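Local atomic coordinates of methylenetetrahydrofolate--tRNA-(uracil-5-)-methyltransferase TrmFO (Thermus thermophilus, PDB entry 3G5S), a protein that probably catalyses the folate- and FAD-dependent methylation of uridine 54 in tRNAs to 5-methyluridine. Residues Y156-S161 with Y304-R309; L204-H209 with W283-R288; V224-L229 with V275-G280. All blocks are in the same frame, centred on the assembly; numbering follows the deposited sequence. Where two conformers were deposited one is given.

Interaction 1 of 3, residues Y156-S161 with Y304-R309; sequences YYDAAS and YGVMHR. With GSH (glutathione), chain C.
The H308 ring presents one face to the carboxylate of D158, whose OD1 sits 3.6 Å above the plane of that ring and towards its rim. D158 and A159 were each modelled in two conformers; the geometry is that of one, and the closeness of D158 OD2 to the ring is doubtful. The carboxylate and ring planes are steeply inclined. One face of the Y157 ring meets O11 of glutathione, offset toward the rim, while A159 CB lies in plane at the edge. The Y156 ring receives NH1 of R309 near its own plane; this nitrogen donates to Y156 O at 3.1 Å and also bonds T311.

The pair illustrates how one carboxylate can knit two irregular backbones together. D158 has CG between its backbone N and carbonyl carbon (chi1 45°), folding it across to the other segment. OD1 then accepts from H308 N (2.8 Å) on its syn side and from A159 N (2.8 Å) on its anti side, so two backbone amides grip a single oxygen and limit its rotation. With an alanine in place of H308 the imidazole is gone though the amide stays, and the D158 carboxylate, without the flat group against it, would probably be less confined on that side.

The backbones run antiparallel. D158 N donates to H308 O, and A160 N to V306 O (2.9 Å). A159 CB packs against SE of selenomethionine M307.

Carbonyls of the same segment serve the ligand: Y157 O (2.8 Å) and D158 O take the glutathione amine N1, whereas A159 O receives N3 at 2.7 Å. The arrangement is thus one wall of the glutathione pocket, an antiparallel pairing of two inter-strand loops whose H308 side comes within about 6 Å, nearest atoms, of the bound FAD.

Interaction 2 of 3, residues L204-H209 with W283-R288; sequences LEAQRH and WPEQKR
The carboxylate of E285 reaches across to the chain leaving helix 193-205 and takes the backbone amide of Q207. OE2 accepts from Q207 N at 2.9 Å through its anti lone pair, and the bond is almost straight at 172°. A bend at chi2 (-70°) folds the E285 chain so that its CG packs on Q207 and its OE2 lies 3.4 Å from A206 CA. The amide at the end of Q207 stands nearly perpendicular to the carboxylate, and the two side chains pass each other at a slant; it is the backbone of Q207 that makes the polar link.

R288, about one turn further along the same helix, reaches back to the carboxylate. Its NE donates to E285 OE1 at 3.1 Å, and NH2 adds weak bonds of the same length to both oxygens, completing the salt bridge. R208 turns back on its own segment: NE and NH2 (2.7 Å) both hold A206 O, lying in the guanidinium plane, and this fixes the shape of the turn just after the helix.

A second meeting point lies at the start of helix 283-290. The edge of the H209 ring faces the five-membered ring of W283 in an offset edge-to-face pair, with centroids 5.9 Å apart and planes at 88°. One water joins them further, 2.9 Å from H209 NE2 and accepting from W283 N, an amide of the first helical turn. Beyond the two segments, the W283 ring also stacks with Y304.

The principle here is shared use of one anion. With R288 paired to it and the Q207 amide on OE2, E285 is likely to stay ionised, so a single carboxylate ties its own helix to the exit of another at a largely exposed surface.

Interaction 3 of 3, residues V224-L229 with V275-G280; sequences VPVEEL and VGFQTG. With GSH (glutathione), chain C.
T279 OG1 donates to E227 OE1 at 2.7 Å, and beside it G280 N gives a bond of 2.8 Å to E227 OE2. The carboxylate is thus held by both oxygens at the N-terminal turn of helix 226-231, a helix start docked against the loop that follows strand 271-274. The hydroxyl comes from above the carboxylate plane, whereas the amide uses the syn lone pair of OE2. E227 gets there by a chain bent at chi2 (-89°).

P225 occupies the N-cap position, and the next residue continues the docking: V226 N, an amide of the first helical turn, donates to Q278 O at 2.9 Å. Q278 answers with its side chain. Its NE2 reaches V224 O at 2.8 Å along a nearly straight line (174°), with the acceptor lying in the amide plane but the donor tilted from that of the carbonyl. Two bonds in opposite senses therefore fix Q278 against the residues leading into the helix.

The same loop serves the ligand, since G276 N donates to glutathione O31. On its apolar side, V226 CG1 lies over one face of the F277 ring as a CH-pi contact, 4.3 Å from the ring centroid.

Overall arrangement
From the N terminus, the chain passes 156-161, 204-209 and 224-229 before meeting their partners in reverse order at 275-280, 283-288 and 304-309. Interaction 3 therefore closes the innermost loop, interaction 2 encloses it and interaction 1 encloses both; none cross. Interaction 1 joins the loop before strand 163-165 to the loop after strand 301-303, adjacent strands of the antiparallel sheet; interaction 2 ties the exit of helix 193-205 to helix 283-290, and interaction 3 the start of helix 226-231 to the loop after strand 271-274. Neighbours also touch: H209 N probably bonds G280 O, and Q286 OE1 bonds G305 N. Interactions 1 and 3 both line the glutathione site.

Interaction 1 of 3, residues Y156-S161 with Y304-R309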
loop_
_atom_site.group_PDB
_atom_site.type_symbol
_atom_site.label_atom_id
_atom_site.label_comp_id
_atom_site.label_asym_id
_atom_site.label_seq_id
_atom_site.Cartn_x
_atom_site.Cartn_y
_atom_site.Cartn_z
ATOM N N TYR A 156 10.936 -3.482 8.991
ATOM C CA TYR A 156 11.768 -4.094 7.960
ATOM C C TYR A 156 11.045 -5.190 7.185
ATOM O O TYR A 156 11.562 -5.677 6.183
ATOM C CB TYR A 156 13.054 -4.659 8.565
ATOM C CG TYR A 156 14.000 -3.594 9.057
ATOM C CD1 TYR A 156 14.740 -2.831 8.167
ATOM C CD2 TYR A 156 14.149 -3.347 10.412
ATOM C CE1 TYR A 156 15.606 -1.848 8.616
ATOM C CE2 TYR A 156 15.011 -2.371 10.871
ATOM C CZ TYR A 156 15.736 -1.624 9.967
ATOM O OH TYR A 156 16.596 -0.650 10.424
ATOM N N TYR A 157 9.873 -5.595 7.662
ATOM C CA TYR A 157 9.052 -6.576 6.961
ATOM C C TYR A 157 7.597 -6.228 7.196
ATOM O O TYR A 157 7.264 -5.561 8.172
ATOM C CB TYR A 157 9.363 -8.012 7.416
ATOM C CG TYR A 157 9.032 -8.341 8.860
ATOM C CD1 TYR A 157 7.744 -8.705 9.239
ATOM C CD2 TYR A 157 10.020 -8.331 9.834
ATOM C CE1 TYR A 157 7.448 -9.024 10.557
ATOM C CE2 TYR A 157 9.734 -8.650 11.151
ATOM C CZ TYR A 157 8.447 -8.996 11.508
ATOM O OH TYR A 157 8.161 -9.315 12.818
ATOM N N ASP A 158 6.688 -6.733 6.361
ATOM C CA ASP A 158 5.264 -6.380 6.522
ATOM C C ASP A 158 4.354 -7.342 7.322
ATOM O O ASP A 158 3.681 -6.919 8.261
ATOM C CB ASP A 158 4.618 -5.988 5.186
ATOM C CG ASP A 158 4.971 -6.927 4.057
ATOM O OD1 ASP A 158 5.304 -8.103 4.323
ATOM O OD2 ASP A 158 4.898 -6.480 2.892
ATOM N N ALA A 159 4.316 -8.616 6.946
ATOM C CA ALA A 159 3.529 -9.597 7.694
ATOM C C ALA A 159 2.064 -9.178 7.835
ATOM O O ALA A 159 1.506 -9.167 8.927
ATOM C CB ALA A 159 4.146 -9.851 9.065
ATOM N N ALA A 160 1.450 -8.837 6.717
ATOM C CA ALA A 160 0.064 -8.420 6.675
ATOM C C ALA A 160 -0.878 -9.612 6.679
ATOM O O ALA A 160 -0.617 -10.625 6.041
ATOM C CB ALA A 160 -0.179 -7.573 5.452
ATOM N N SER A 161 -1.980 -9.460 7.402
ATOM C CA SER A 161 -3.059 -10.420 7.313
ATOM C C SER A 161 -4.110 -9.903 6.325
ATOM O O SER A 161 -4.103 -8.734 5.941
ATOM C CB SER A 161 -3.679 -10.650 8.682
ATOM O OG SER A 161 -4.378 -9.494 9.086
ATOM N N TYR A 304 -5.033 -8.602 0.403
ATOM C CA TYR A 304 -4.574 -9.944 0.749
ATOM C C TYR A 304 -3.341 -9.916 1.653
ATOM O O TYR A 304 -2.551 -8.974 1.622
ATOM C CB TYR A 304 -4.297 -10.751 -0.517
ATOM C CG TYR A 304 -5.561 -11.250 -1.176
ATOM C CD1 TYR A 304 -6.146 -12.437 -0.758
ATOM C CD2 TYR A 304 -6.185 -10.536 -2.194
ATOM C CE1 TYR A 304 -7.299 -12.909 -1.328
ATOM C CE2 TYR A 304 -7.350 -11.006 -2.779
ATOM C CZ TYR A 304 -7.900 -12.192 -2.338
ATOM O OH TYR A 304 -9.050 -12.678 -2.902
ATOM N N GLY A 305 -3.175 -10.953 2.465
ATOM C CA GLY A 305 -2.015 -11.040 3.336
ATOM C C GLY A 305 -0.737 -11.312 2.569
ATOM O O GLY A 305 -0.761 -11.958 1.514
ATOM N N VAL A 306 0.373 -10.805 3.094
ATOM C CA VAL A 306 1.686 -11.017 2.500
ATOM C C VAL A 306 2.749 -11.042 3.588
ATOM O O VAL A 306 2.551 -10.494 4.675
ATOM C CB VAL A 306 2.062 -9.917 1.489
ATOM C CG1 VAL A 306 1.097 -9.915 0.317
ATOM C CG2 VAL A 306 2.130 -8.557 2.174
HETATM N N MSE A 307 3.874 -11.681 3.277
HETATM C CA MSE A 307 5.009 -11.809 4.184
HETATM C C MSE A 307 6.273 -11.555 3.402
HETATM O O MSE A 307 6.772 -12.465 2.745
HETATM C CB MSE A 307 5.135 -13.248 4.699
HETATM C CG MSE A 307 4.059 -13.739 5.636
HETATM SE SE MSE A 307 4.510 -13.537 7.529
HETATM C CE MSE A 307 6.377 -14.078 7.524
ATOM N N HIS A 308 6.813 -10.350 3.454
ATOM C CA HIS A 308 8.100 -10.165 2.811
ATOM C C HIS A 308 8.950 -9.062 3.399
ATOM O O HIS A 308 8.492 -8.238 4.195
ATOM C CB HIS A 308 7.978 -10.006 1.289
ATOM C CG HIS A 308 6.895 -9.071 0.851
ATOM N ND1 HIS A 308 6.920 -7.720 1.119
ATOM C CD2 HIS A 308 5.767 -9.293 0.137
ATOM C CE1 HIS A 308 5.850 -7.150 0.594
ATOM N NE2 HIS A 308 5.130 -8.084 0.001
ATOM N N ARG A 309 10.212 -9.091 3.002
ATOM C CA ARG A 309 11.151 -8.034 3.298
ATOM C C ARG A 309 10.643 -6.742 2.666
ATOM O O ARG A 309 10.391 -6.687 1.461
ATOM C CB ARG A 309 12.514 -8.418 2.734
ATOM C CG ARG A 309 13.531 -7.316 2.736
ATOM C CD ARG A 309 14.176 -7.159 4.092
ATOM N NE ARG A 309 15.218 -6.147 4.020
ATOM C CZ ARG A 309 15.002 -4.851 4.210
ATOM N NH1 ARG A 309 13.787 -4.417 4.507
ATOM N NH2 ARG A 309 16.002 -3.989 4.111
HETATM N N1 GSH C . 5.304 -5.201 10.142
HETATM C CA1 GSH C . 5.238 -4.373 11.332
HETATM C C1 GSH C . 6.423 -4.576 12.262
HETATM O O11 GSH C . 7.474 -5.389 11.838
HETATM O O12 GSH C . 6.577 -3.837 13.179
HETATM C CB1 GSH C . 3.900 -4.443 12.061
HETATM C CG1 GSH C . 3.685 -5.596 13.035
HETATM C CD1 GSH C . 3.536 -7.006 12.469
HETATM O OE1 GSH C . 3.784 -7.272 11.337
HETATM N N2 GSH C . 3.052 -8.017 13.367
HETATM C CA2 GSH C . 2.779 -9.338 12.896
HETATM C C2 GSH C . 1.284 -9.616 12.782
HETATM O O2 GSH C . 0.667 -9.966 13.733
HETATM C CB2 GSH C . 3.484 -10.304 13.834
HETATM S SG2 GSH C . 3.505 -12.042 13.344
HETATM N N3 GSH C . 0.769 -9.891 11.455
HETATM C CA3 GSH C . -0.600 -10.335 11.302
HETATM C C3 GSH C . -1.637 -9.237 11.483
HETATM O O31 GSH C . -2.706 -9.443 11.968
HETATM O O32 GSH C . -1.177 -7.946 11.316
#

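Interaction 2 of 3, residues L204-H209 with W283-R288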
loop_
_atom_site.group_PDB
_atom_site.type_symbol
_atom_site.label_atom_id
_atom_site.label_comp_id
_atom_site.label_asym_id
_atom_site.label_seq_id
_atom_site.Cartn_x
_atom_site.Cartn_y
_atom_site.Cartn_z
ATOM N N LEU A 204 -2.892 -26.846 5.879
ATOM C CA LEU A 204 -1.737 -27.715 5.674
ATOM C C LEU A 204 -1.383 -27.837 4.194
ATOM O O LEU A 204 -0.209 -27.886 3.831
ATOM C CB LEU A 204 -1.984 -29.104 6.272
ATOM C CG LEU A 204 -2.125 -29.186 7.793
ATOM C CD1 LEU A 204 -2.395 -30.622 8.225
ATOM C CD2 LEU A 204 -0.887 -28.642 8.482
ATOM N N GLU A 205 -2.404 -27.861 3.343
ATOM C CA GLU A 205 -2.211 -28.172 1.931
ATOM C C GLU A 205 -2.249 -26.963 0.996
ATOM O O GLU A 205 -1.895 -27.071 -0.179
ATOM C CB GLU A 205 -3.254 -29.193 1.478
ATOM C CG GLU A 205 -3.172 -30.528 2.199
ATOM C CD GLU A 205 -4.278 -31.479 1.783
ATOM O OE1 GLU A 205 -5.272 -31.014 1.184
ATOM O OE2 GLU A 205 -4.156 -32.692 2.057
ATOM N N ALA A 206 -2.686 -25.821 1.512
ATOM C CA ALA A 206 -2.871 -24.635 0.682
ATOM C C ALA A 206 -1.586 -24.194 -0.019
ATOM O O ALA A 206 -0.500 -24.259 0.556
ATOM C CB ALA A 206 -3.434 -23.503 1.514
ATOM N N GLN A 207 -1.718 -23.736 -1.262
ATOM C CA GLN A 207 -0.566 -23.271 -2.030
ATOM C C GLN A 207 -0.040 -21.938 -1.504
ATOM O O GLN A 207 -0.806 -21.009 -1.238
ATOM C CB GLN A 207 -0.916 -23.156 -3.518
ATOM C CG GLN A 207 -1.135 -24.492 -4.209
ATOM C CD GLN A 207 -1.077 -24.382 -5.720
ATOM O OE1 GLN A 207 -1.262 -23.304 -6.285
ATOM N NE2 GLN A 207 -0.815 -25.502 -6.384
ATOM N N ARG A 208 1.276 -21.848 -1.354
ATOM C CA ARG A 208 1.893 -20.640 -0.821
ATOM C C ARG A 208 3.006 -20.122 -1.723
ATOM O O ARG A 208 3.607 -20.881 -2.485
ATOM C CB ARG A 208 2.435 -20.899 0.584
ATOM C CG ARG A 208 3.497 -21.981 0.644
ATOM C CD ARG A 208 3.373 -22.785 1.925
ATOM N NE ARG A 208 2.074 -23.447 2.011
ATOM C CZ ARG A 208 1.582 -23.989 3.121
ATOM N NH1 ARG A 208 2.282 -23.948 4.246
ATOM N NH2 ARG A 208 0.388 -24.568 3.108
ATOM N N HIS A 209 3.273 -18.823 -1.634
ATOM C CA HIS A 209 4.366 -18.220 -2.384
ATOM C C HIS A 209 5.704 -18.630 -1.794
ATOM O O HIS A 209 5.803 -18.950 -0.608
ATOM C CB HIS A 209 4.255 -16.695 -2.383
ATOM C CG HIS A 209 3.066 -16.173 -3.125
ATOM N ND1 HIS A 209 2.966 -16.222 -4.500
ATOM C CD2 HIS A 209 1.930 -15.582 -2.686
ATOM C CE1 HIS A 209 1.815 -15.690 -4.874
ATOM N NE2 HIS A 209 1.169 -15.292 -3.793
ATOM N N TRP A 283 -3.041 -15.784 -3.245
ATOM C CA TRP A 283 -4.263 -15.055 -2.951
ATOM C C TRP A 283 -5.549 -15.884 -3.153
ATOM O O TRP A 283 -6.439 -15.833 -2.311
ATOM C CB TRP A 283 -4.256 -13.710 -3.684
ATOM C CG TRP A 283 -3.143 -12.808 -3.171
ATOM C CD1 TRP A 283 -2.165 -13.142 -2.272
ATOM C CD2 TRP A 283 -2.888 -11.451 -3.546
ATOM N NE1 TRP A 283 -1.333 -12.071 -2.051
ATOM C CE2 TRP A 283 -1.753 -11.023 -2.821
ATOM C CE3 TRP A 283 -3.512 -10.554 -4.415
ATOM C CZ2 TRP A 283 -1.237 -9.734 -2.939
ATOM C CZ3 TRP A 283 -2.992 -9.276 -4.529
ATOM C CH2 TRP A 283 -1.866 -8.881 -3.797
ATOM N N PRO A 284 -5.641 -16.672 -4.242
ATOM C CA PRO A 284 -6.856 -17.491 -4.368
ATOM C C PRO A 284 -7.005 -18.493 -3.223
ATOM O O PRO A 284 -8.125 -18.824 -2.831
ATOM C CB PRO A 284 -6.646 -18.224 -5.697
ATOM C CG PRO A 284 -5.750 -17.307 -6.484
ATOM C CD PRO A 284 -4.814 -16.721 -5.459
ATOM N N GLU A 285 -5.887 -18.968 -2.686
ATOM C CA GLU A 285 -5.939 -19.867 -1.538
ATOM C C GLU A 285 -6.414 -19.141 -0.285
ATOM O O GLU A 285 -7.186 -19.687 0.498
ATOM C CB GLU A 285 -4.584 -20.524 -1.287
ATOM C CG GLU A 285 -4.134 -21.437 -2.415
ATOM C CD GLU A 285 -4.966 -22.710 -2.522
ATOM O OE1 GLU A 285 -6.165 -22.640 -2.878
ATOM O OE2 GLU A 285 -4.411 -23.789 -2.249
ATOM N N GLN A 286 -5.954 -17.910 -0.091
ATOM C CA GLN A 286 -6.432 -17.113 1.027
ATOM C C GLN A 286 -7.942 -16.946 0.957
ATOM O O GLN A 286 -8.631 -17.087 1.961
ATOM C CB GLN A 286 -5.769 -15.740 1.036
ATOM C CG GLN A 286 -4.289 -15.759 1.370
ATOM C CD GLN A 286 -3.715 -14.364 1.528
ATOM O OE1 GLN A 286 -4.345 -13.487 2.114
ATOM N NE2 GLN A 286 -2.513 -14.158 1.008
ATOM N N LYS A 287 -8.459 -16.627 -0.221
ATOM C CA LYS A 287 -9.898 -16.456 -0.358
ATOM C C LYS A 287 -10.658 -17.734 0.004
ATOM O O LYS A 287 -11.641 -17.699 0.744
ATOM C CB LYS A 287 -10.258 -16.000 -1.772
ATOM C CG LYS A 287 -11.742 -15.786 -1.976
ATOM C CD LYS A 287 -12.033 -15.276 -3.374
ATOM C CE LYS A 287 -13.519 -15.047 -3.576
ATOM N NZ LYS A 287 -13.806 -14.521 -4.938
ATOM N N ARG A 288 -10.196 -18.864 -0.514
ATOM C CA ARG A 288 -10.847 -20.141 -0.235
ATOM C C ARG A 288 -10.859 -20.443 1.262
ATOM O O ARG A 288 -11.868 -20.883 1.820
ATOM C CB ARG A 288 -10.148 -21.260 -1.004
ATOM C CG ARG A 288 -10.828 -22.602 -0.876
ATOM C CD ARG A 288 -10.256 -23.595 -1.872
ATOM N NE ARG A 288 -8.822 -23.791 -1.688
ATOM C CZ ARG A 288 -8.287 -24.677 -0.856
ATOM N NH1 ARG A 288 -9.066 -25.461 -0.122
ATOM N NH2 ARG A 288 -6.967 -24.778 -0.760
HETATM O O HOH W 1 -1.231 -14.973 -5.337
#

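Interaction 3 of 3, residues V224-L229 with V275-G280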
loop_
_atom_site.group_PDB
_atom_site.type_symbol
_atom_site.label_atom_id
_atom_site.label_comp_id
_atom_site.label_asym_id
_atom_site.label_seq_id
_atom_site.Cartn_x
_atom_site.Cartn_y
_atom_site.Cartn_z
ATOM N N VAL A 224 5.614 -15.970 12.545
ATOM C CA VAL A 224 5.455 -17.189 11.756
ATOM C C VAL A 224 4.137 -17.153 10.989
ATOM O O VAL A 224 3.093 -16.889 11.573
ATOM C CB VAL A 224 5.477 -18.440 12.658
ATOM C CG1 VAL A 224 5.410 -19.711 11.824
ATOM C CG2 VAL A 224 6.723 -18.439 13.533
ATOM N N PRO A 225 4.181 -17.410 9.674
ATOM C CA PRO A 225 2.952 -17.412 8.870
ATOM C C PRO A 225 1.949 -18.421 9.428
ATOM O O PRO A 225 2.367 -19.477 9.903
ATOM C CB PRO A 225 3.437 -17.856 7.486
ATOM C CG PRO A 225 4.905 -17.573 7.476
ATOM C CD PRO A 225 5.370 -17.754 8.879
ATOM N N VAL A 226 0.654 -18.115 9.371
ATOM C CA VAL A 226 -0.343 -19.014 9.957
ATOM C C VAL A 226 -0.326 -20.400 9.337
ATOM O O VAL A 226 -0.583 -21.388 10.020
ATOM C CB VAL A 226 -1.786 -18.461 9.886
ATOM C CG1 VAL A 226 -1.969 -17.339 10.869
ATOM C CG2 VAL A 226 -2.141 -18.016 8.472
ATOM N N GLU A 227 -0.036 -20.478 8.044
ATOM C CA GLU A 227 0.008 -21.770 7.377
ATOM C C GLU A 227 1.177 -22.605 7.903
ATOM O O GLU A 227 1.114 -23.831 7.918
ATOM C CB GLU A 227 0.065 -21.612 5.852
ATOM C CG GLU A 227 1.302 -20.906 5.316
ATOM C CD GLU A 227 1.150 -19.394 5.224
ATOM O OE1 GLU A 227 0.249 -18.823 5.879
ATOM O OE2 GLU A 227 1.941 -18.771 4.486
ATOM N N GLU A 228 2.239 -21.938 8.340
ATOM C CA GLU A 228 3.366 -22.635 8.948
ATOM C C GLU A 228 3.058 -23.032 10.394
ATOM O O GLU A 228 3.449 -24.110 10.836
ATOM C CB GLU A 228 4.642 -21.797 8.856
ATOM C CG GLU A 228 5.910 -22.520 9.296
ATOM C CD GLU A 228 6.194 -23.791 8.501
ATOM O OE1 GLU A 228 5.746 -23.891 7.338
ATOM O OE2 GLU A 228 6.871 -24.690 9.041
ATOM N N LEU A 229 2.359 -22.173 11.134
ATOM C CA LEU A 229 1.878 -22.559 12.460
ATOM C C LEU A 229 1.039 -23.833 12.371
ATOM O O LEU A 229 1.176 -24.737 13.194
ATOM C CB LEU A 229 1.066 -21.438 13.107
ATOM C CG LEU A 229 1.824 -20.183 13.548
ATOM C CD1 LEU A 229 0.856 -19.130 14.061
ATOM C CD2 LEU A 229 2.875 -20.515 14.607
ATOM N N VAL A 275 -6.988 -10.874 12.733
ATOM C CA VAL A 275 -5.913 -10.651 13.691
ATOM C C VAL A 275 -5.013 -11.874 13.806
ATOM O O VAL A 275 -5.484 -12.976 14.069
ATOM C CB VAL A 275 -6.488 -10.284 15.076
ATOM C CG1 VAL A 275 -5.368 -10.132 16.098
ATOM C CG2 VAL A 275 -7.314 -9.007 14.982
ATOM N N GLY A 276 -3.716 -11.683 13.597
ATOM C CA GLY A 276 -2.771 -12.773 13.742
ATOM C C GLY A 276 -2.735 -13.729 12.563
ATOM O O GLY A 276 -2.230 -14.843 12.689
ATOM N N PHE A 277 -3.251 -13.286 11.415
ATOM C CA PHE A 277 -3.302 -14.120 10.216
ATOM C C PHE A 277 -2.305 -13.707 9.140
ATOM O O PHE A 277 -2.567 -13.822 7.949
ATOM C CB PHE A 277 -4.737 -14.237 9.685
ATOM C CG PHE A 277 -5.493 -15.365 10.320
ATOM C CD1 PHE A 277 -5.980 -15.259 11.614
ATOM C CD2 PHE A 277 -5.651 -16.569 9.654
ATOM C CE1 PHE A 277 -6.638 -16.328 12.212
ATOM C CE2 PHE A 277 -6.303 -17.631 10.249
ATOM C CZ PHE A 277 -6.800 -17.513 11.525
ATOM N N GLN A 278 -1.142 -13.243 9.579
ATOM C CA GLN A 278 -0.038 -13.027 8.658
ATOM C C GLN A 278 0.165 -14.293 7.833
ATOM O O GLN A 278 0.105 -15.408 8.356
ATOM C CB GLN A 278 1.243 -12.665 9.418
ATOM C CG GLN A 278 1.784 -13.765 10.328
ATOM C CD GLN A 278 1.085 -13.841 11.682
ATOM O OE1 GLN A 278 0.281 -12.976 12.037
ATOM N NE2 GLN A 278 1.408 -14.881 12.454
ATOM N N THR A 279 0.396 -14.123 6.539
ATOM C CA THR A 279 0.407 -15.269 5.643
ATOM C C THR A 279 1.167 -14.988 4.361
ATOM O O THR A 279 1.238 -13.842 3.907
ATOM C CB THR A 279 -1.031 -15.699 5.289
ATOM O OG1 THR A 279 -0.994 -16.853 4.445
ATOM C CG2 THR A 279 -1.766 -14.582 4.557
ATOM N N GLY A 280 1.728 -16.048 3.786
ATOM C CA GLY A 280 2.362 -15.982 2.485
ATOM C C GLY A 280 1.626 -16.814 1.453
ATOM O O GLY A 280 2.158 -17.097 0.385
HETATM N N1 GSH C . 5.304 -5.201 10.142
HETATM C CA1 GSH C . 5.238 -4.373 11.332
HETATM C C1 GSH C . 6.423 -4.576 12.262
HETATM O O11 GSH C . 7.474 -5.389 11.838
HETATM O O12 GSH C . 6.577 -3.837 13.179
HETATM C CB1 GSH C . 3.900 -4.443 12.061
HETATM C CG1 GSH C . 3.685 -5.596 13.035
HETATM C CD1 GSH C . 3.536 -7.006 12.469
HETATM O OE1 GSH C . 3.784 -7.272 11.337
HETATM N N2 GSH C . 3.052 -8.017 13.367
HETATM C CA2 GSH C . 2.779 -9.338 12.896
HETATM C C2 GSH C . 1.284 -9.616 12.782
HETATM O O2 GSH C . 0.667 -9.966 13.733
HETATM C CB2 GSH C . 3.484 -10.304 13.834
HETATM S SG2 GSH C . 3.505 -12.042 13.344
HETATM N N3 GSH C . 0.769 -9.891 11.455
HETATM C CA3 GSH C . -0.600 -10.335 11.302
HETATM C C3 GSH C . -1.637 -9.237 11.483
HETATM O O31 GSH C . -2.706 -9.443 11.968
HETATM O O32 GSH C . -1.177 -7.946 11.316
#